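Local coordinates for IroE protein (Escherichia coli, PDB 2GZS) that hydrolyses the trilactone of the siderophore enterobactin and its glucosylated forms, preferring the iron-free molecules and usually cutting once to give linear trimers, at residues P249-N252 and A253-Q257; A53-D56 and R57-D60. All coordinates share one frame; numbering follows the deposited sequence.

Contact 1. Residues P249-N252 and A253-Q257; sequences PMFN and ASFRQ
Early in helix 247-262, which begins at the active-site His247 of this alpha/beta-hydrolase fold, the N and OG of Ser254 both bond to the carbonyl of Met250 one turn earlier. Met250 O accepts Ser254 N at 2.9 Å and Ser254 OG at 3.0 Å, the two donors coming from opposite faces of its carbonyl plane. The hydroxyl gets there because chi1 of 69° tucks OG between the backbone N and the carbonyl carbon. Met250, a selenomethionine bent at chi2, brings CE back alongside Ser254 CB, while Met202 of strand 198-203 packs on both residues. The regular ladder of helical bonds runs on through Phe255 N to Phe251 O and Arg256 N to Asn252 O. One turn apart, the two phenylalanine rings meet at a slant through Phe251 CD2 and Phe255 CD2, 4.1 Å apart. Phe251 also makes edge-to-face contacts with Trp146 and His148, placing its ring between the helix and strand 143-148. Phe251 O sits at the edge of the Phe255 ring, near its plane. Asn252 runs beside Phe255, its amide turned 75° from the ring, with Asn252 OD1 4.0 Å from Phe255 CE2. On one face of the Phe255 ring, Arg256 CG rests 3.7 Å above the plane, over the centre.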
ATOM      1  N   PRO A 249      15.727   0.907  -5.601  1.00 11.89           N
ATOM      2  CA  PRO A 249      15.069   1.540  -6.742  1.00 11.28           C
ATOM      3  C   PRO A 249      13.700   0.988  -6.923  1.00 10.28           C
ATOM      4  O   PRO A 249      12.790   1.710  -7.333  1.00 12.68           O
ATOM      5  CB  PRO A 249      16.015   1.172  -7.919  1.00 14.40           C
ATOM      6  CG  PRO A 249      17.343   1.085  -7.247  1.00 13.25           C
ATOM      7  CD  PRO A 249      17.065   0.394  -5.911  1.00 13.67           C
HETATM    8  N   MSE A 250      13.356  -0.295  -6.730  1.00  9.67           N
HETATM    9  CA  MSE A 250      12.005  -0.763  -6.866  1.00 12.35           C
HETATM   10  C   MSE A 250      11.047  -0.240  -5.786  1.00 10.94           C
HETATM   11  O   MSE A 250       9.898   0.006  -6.149  1.00 10.29           O
HETATM   12  CB  MSE A 250      12.069  -2.318  -6.736  1.00 12.72           C
HETATM   13  CG  MSE A 250      10.667  -2.895  -6.842  1.00 15.23           C
HETATM   14 SE   MSE A 250       9.891  -2.628  -8.624  1.00 14.30          SE
HETATM   15  CE  MSE A 250       8.249  -3.333  -8.079  1.00 16.25           C
ATOM     16  N   PHE A 251      11.517  -0.143  -4.562  1.00 11.24           N
ATOM     17  CA  PHE A 251      10.687   0.471  -3.502  1.00 11.40           C
ATOM     18  C   PHE A 251      10.247   1.861  -3.987  1.00 11.44           C
ATOM     19  O   PHE A 251       9.075   2.199  -3.899  1.00 10.69           O
ATOM     20  CB  PHE A 251      11.454   0.517  -2.176  1.00 12.52           C
ATOM     21  CG  PHE A 251      10.632   1.038  -0.991  1.00 11.41           C
ATOM     22  CD1 PHE A 251      10.091   0.095  -0.129  1.00 10.13           C
ATOM     23  CD2 PHE A 251      10.455   2.402  -0.770  1.00 13.47           C
ATOM     24  CE1 PHE A 251       9.320   0.565   0.945  1.00 11.82           C
ATOM     25  CE2 PHE A 251       9.693   2.835   0.280  1.00 11.11           C
ATOM     26  CZ  PHE A 251       9.141   1.938   1.190  1.00 10.11           C
ATOM     27  N   ASN A 252      11.252   2.593  -4.463  1.00 10.41           N
ATOM     28  CA  ASN A 252      10.996   3.965  -4.934  1.00 12.29           C
ATOM     29  C   ASN A 252      10.059   3.977  -6.109  1.00 12.14           C
ATOM     30  O   ASN A 252       9.066   4.696  -6.185  1.00 11.56           O
ATOM     31  CB  ASN A 252      12.313   4.592  -5.437  1.00 13.60           C
ATOM     32  CG  ASN A 252      13.197   5.073  -4.315  1.00 27.78           C
ATOM     33  OD1 ASN A 252      12.726   5.083  -3.174  1.00 25.52           O
ATOM     34  ND2 ASN A 252      14.424   5.439  -4.655  1.00 20.44           N
ATOM     35  N   ALA A 253      10.369   3.195  -7.160  1.00 10.24           N
ATOM     36  CA  ALA A 253       9.575   3.194  -8.368  1.00  8.43           C
ATOM     37  C   ALA A 253       8.125   2.857  -8.130  1.00 10.55           C
ATOM     38  O   ALA A 253       7.186   3.444  -8.691  1.00 10.51           O
ATOM     39  CB  ALA A 253      10.150   2.181  -9.386  1.00 11.51           C
ATOM     40  N   SER A 254       7.915   1.816  -7.320  1.00 10.89           N
ATOM     41  CA  SER A 254       6.538   1.330  -7.152  1.00  9.71           C
ATOM     42  C   SER A 254       5.737   2.347  -6.281  1.00  8.80           C
ATOM     43  O   SER A 254       4.599   2.563  -6.690  1.00  9.98           O
ATOM     44  CB  SER A 254       6.591  -0.093  -6.569  1.00 11.19           C
ATOM     45  OG  SER A 254       7.050  -0.112  -5.239  1.00 12.02           O
ATOM     46  N   PHE A 255       6.353   2.897  -5.242  1.00  8.54           N
ATOM     47  CA  PHE A 255       5.484   3.831  -4.461  1.00 10.45           C
ATOM     48  C   PHE A 255       5.256   5.081  -5.305  1.00 12.33           C
ATOM     49  O   PHE A 255       4.163   5.647  -5.265  1.00 11.24           O
ATOM     50  CB  PHE A 255       6.096   4.105  -3.101  1.00 10.09           C
ATOM     51  CG  PHE A 255       6.899   5.344  -2.837  1.00 10.30           C
ATOM     52  CD1 PHE A 255       6.302   6.628  -2.683  1.00 13.41           C
ATOM     53  CD2 PHE A 255       8.279   5.305  -2.694  1.00 12.64           C
ATOM     54  CE1 PHE A 255       7.063   7.759  -2.433  1.00 12.99           C
ATOM     55  CE2 PHE A 255       9.034   6.435  -2.483  1.00 15.43           C
ATOM     56  CZ  PHE A 255       8.436   7.689  -2.341  1.00 11.98           C
ATOM     57  N   ARG A 256       6.289   5.554  -6.006  1.00  9.52           N
ATOM     58  CA  ARG A 256       6.061   6.827  -6.745  1.00 10.06           C
ATOM     59  C   ARG A 256       5.125   6.596  -7.877  1.00  9.22           C
ATOM     60  O   ARG A 256       4.234   7.410  -8.175  1.00 10.40           O
ATOM     61  CB  ARG A 256       7.436   7.338  -7.196  1.00  9.63           C
ATOM     62  CG  ARG A 256       8.277   7.841  -6.052  1.00 10.04           C
ATOM     63  CD  ARG A 256       9.621   8.327  -6.634  1.00 24.40           C
ATOM     64  NE  ARG A 256      10.614   8.323  -5.573  1.00 47.69           N
ATOM     65  CZ  ARG A 256      11.245   9.422  -5.190  1.00 45.87           C
ATOM     66  NH1 ARG A 256      10.918  10.527  -5.850  1.00 45.78           N
ATOM     67  NH2 ARG A 256      12.131   9.302  -4.209  1.00 28.14           N
ATOM     68  N   GLN A 257       5.205   5.488  -8.614  1.00  9.29           N
ATOM     69  CA  GLN A 257       4.312   5.238  -9.720  1.00 10.74           C
ATOM     70  C   GLN A 257       2.873   5.014  -9.235  1.00  9.51           C
ATOM     71  O   GLN A 257       1.939   5.408  -9.907  1.00  9.98           O
ATOM     72  CB  GLN A 257       4.823   4.086 -10.628  1.00 10.25           C
ATOM     73  CG  GLN A 257       3.913   3.884 -11.849  1.00 12.37           C
ATOM     74  CD  GLN A 257       3.992   5.075 -12.809  1.00 13.40           C
ATOM     75  OE1 GLN A 257       5.054   5.321 -13.383  1.00 17.45           O
ATOM     76  NE2 GLN A 257       2.922   5.838 -12.982  1.00 14.82           N
TER

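Contact 2. Residues A53-D56 and R57-D60; sequences AVMD and RLDD
Where helix 51-57 gives way to the loop leading to helix 60-66, Arg57 N is shared between two carbonyls, Val54 O at 3.0 Å and, by a weak bond, Ala53 O at 3.2 Å, while Leu58 N makes a weak bond to Met55 O. The donor to Val54 O stands 62° out of that carbonyl's plane, not on a lone pair. From Leu58, with psi 133°, the backbone is extended, and it runs into Asp59, the N-cap of helix 60-66, whose OD1 binds Leu62 N. On the buried side, selenomethionine Met55 and Leu58 run alongside each other in one direction, with Met55 SE 4.1 Å from Leu58 CD2. The bend at chi2 of Met55 (-64°) sets SE beside that methyl, and Ile3 of helix 2-6 and Phe13 of strand 11-19 pack on both residues. Arg57 takes another direction. Its chain is extended from CG to NE and slides past the carbonyl oxygen of Ala53, with Arg57 CD 3.4 Å from Ala53 O and the guanidinium edge turned to that oxygen. Arg57 NH1 ends 3.9 Å from Ala53 CB. Asp56 OD2 lies 4.0 Å from Arg57 NH1, a long salt bridge in which the planes are 55° apart and the oxygen is well out of the guanidinium plane. A leucine in place of Arg57 would probably leave the Asp56 carboxylate without this opposite charge and open a gap beside Phe251, where NE and the outer arm now pack. With no N-H aimed at the carboxylate, the pairing of Asp56 and Arg57 is electrostatic alone, and the arginine's position probably depends more on what packs along its chain.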
ATOM      1  N   ALA A  53       9.811   5.000   5.687  1.00  9.05           N
ATOM      2  CA  ALA A  53      10.726   4.953   4.519  1.00 12.94           C
ATOM      3  C   ALA A  53      10.143   5.750   3.384  1.00 12.61           C
ATOM      4  O   ALA A  53      10.834   6.459   2.653  1.00 13.94           O
ATOM      5  CB  ALA A  53      10.940   3.485   4.095  1.00 12.30           C
ATOM      6  N   VAL A  54       8.799   5.670   3.199  1.00 11.02           N
ATOM      7  CA  VAL A  54       8.134   6.506   2.207  1.00  9.60           C
ATOM      8  C   VAL A  54       8.402   7.986   2.564  1.00 12.35           C
ATOM      9  O   VAL A  54       8.784   8.753   1.638  1.00 11.95           O
ATOM     10  CB  VAL A  54       6.628   6.198   2.194  1.00  9.96           C
ATOM     11  CG1 VAL A  54       5.968   7.290   1.354  1.00 14.05           C
ATOM     12  CG2 VAL A  54       6.344   4.807   1.619  1.00 10.15           C
HETATM   13  N   MSE A  55       8.216   8.365   3.812  1.00 10.39           N
HETATM   14  CA  MSE A  55       8.436   9.806   4.119  1.00 10.95           C
HETATM   15  C   MSE A  55       9.866  10.226   3.891  1.00 12.64           C
HETATM   16  O   MSE A  55      10.056  11.367   3.449  1.00 17.11           O
HETATM   17  CB  MSE A  55       8.032  10.109   5.553  1.00 13.36           C
HETATM   18  CG  MSE A  55       6.499   9.943   5.705  1.00 14.08           C
HETATM   19 SE   MSE A  55       5.462  11.195   4.655  1.00 18.79          SE
HETATM   20  CE  MSE A  55       6.146  12.712   5.433  1.00 24.61           C
ATOM     21  N   ASP A  56      10.821   9.381   4.174  1.00 11.47           N
ATOM     22  CA  ASP A  56      12.214   9.723   3.916  1.00 12.46           C
ATOM     23  C   ASP A  56      12.452   9.905   2.427  1.00 15.48           C
ATOM     24  O   ASP A  56      13.472  10.581   2.106  1.00 17.37           O
ATOM     25  CB  ASP A  56      13.080   8.560   4.409  1.00 16.71           C
ATOM     26  CG  ASP A  56      14.566   8.770   4.104  1.00 33.71           C
ATOM     27  OD1 ASP A  56      15.223   9.381   4.970  1.00 42.73           O
ATOM     28  OD2 ASP A  56      15.066   8.346   3.036  1.00 89.78           O
ATOM     29  N   ARG A  57      11.687   9.333   1.531  1.00 12.26           N
ATOM     30  CA  ARG A  57      11.960   9.361   0.066  1.00 11.38           C
ATOM     31  C   ARG A  57      11.030  10.374  -0.583  1.00 13.90           C
ATOM     32  O   ARG A  57      11.180  10.630  -1.778  1.00 19.34           O
ATOM     33  CB  ARG A  57      11.741   7.959  -0.506  1.00 17.66           C
ATOM     34  CG  ARG A  57      12.753   6.916  -0.071  1.00 13.95           C
ATOM     35  CD  ARG A  57      12.243   5.502  -0.254  1.00 18.37           C
ATOM     36  NE  ARG A  57      13.297   4.516  -0.165  1.00 27.70           N
ATOM     37  CZ  ARG A  57      14.101   4.120   0.773  1.00 40.44           C
ATOM     38  NH1 ARG A  57      14.063   4.663   1.991  1.00 93.34           N
ATOM     39  NH2 ARG A  57      14.992   3.148   0.516  1.00 31.20           N
ATOM     40  N   LEU A  58      10.058  10.958   0.114  1.00 12.13           N
ATOM     41  CA  LEU A  58       9.131  11.894  -0.497  1.00 14.30           C
ATOM     42  C   LEU A  58       9.849  13.215  -0.730  1.00 20.83           C
ATOM     43  O   LEU A  58      10.573  13.636   0.165  1.00 20.85           O
ATOM     44  CB  LEU A  58       7.908  12.021   0.400  1.00 16.54           C
ATOM     45  CG  LEU A  58       6.692  12.726  -0.134  1.00 20.84           C
ATOM     46  CD1 LEU A  58       6.140  11.920  -1.318  1.00 24.32           C
ATOM     47  CD2 LEU A  58       5.592  12.893   0.940  1.00 17.90           C
ATOM     48  N   ASP A  59       9.681  13.764  -1.939  1.00 19.03           N
ATOM     49  CA  ASP A  59      10.463  14.982  -2.208  1.00 20.08           C
ATOM     50  C   ASP A  59       9.567  15.919  -3.036  1.00 16.91           C
ATOM     51  O   ASP A  59       8.530  15.516  -3.551  1.00 17.16           O
ATOM     52  CB  ASP A  59      11.789  14.716  -2.902  1.00 26.57           C
ATOM     53  CG  ASP A  59      11.688  13.961  -4.209  1.00 26.01           C
ATOM     54  OD1 ASP A  59      10.667  14.010  -4.913  1.00 29.85           O
ATOM     55  OD2 ASP A  59      12.650  13.242  -4.555  1.00 47.61           O
ATOM     56  N   ASP A  60      10.082  17.168  -3.110  1.00 18.02           N
ATOM     57  CA  ASP A  60       9.254  18.179  -3.762  1.00 23.69           C
ATOM     58  C   ASP A  60       9.057  17.866  -5.246  1.00 19.79           C
ATOM     59  O   ASP A  60       7.992  18.266  -5.742  1.00 19.50           O
ATOM     60  CB  ASP A  60       9.860  19.584  -3.572  1.00 23.23           C
ATOM     61  CG  ASP A  60       9.403  20.363  -2.357  1.00 39.43           C
ATOM     62  OD1 ASP A  60       8.394  20.017  -1.703  1.00 30.60           O
ATOM     63  OD2 ASP A  60      10.077  21.375  -2.012  1.00 37.12           O
TER

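Contacts 1 and 2 have centres about 11 Å apart and touch through a few side chains, the C-terminal helix 247-262 packing on helix 51-57 and the loop after it. Arg57 joins them: its NE lies 3.6 Å from Phe251 CD2, and its CD 3.0 Å from Asn252 OD1. Arg256 reaches back from contact 1, with NH2 2.9 Å from Arg57 O and NH1 in a long, weak ion pair with Asp59 OD2 at 3.5 Å. Both contacts lie near the active site. The Phe251 side chain is about 7 Å from that of Ser149 and from the bound diisopropyl phosphonate, and the Arg57 side chain about 8 Å from that of His247.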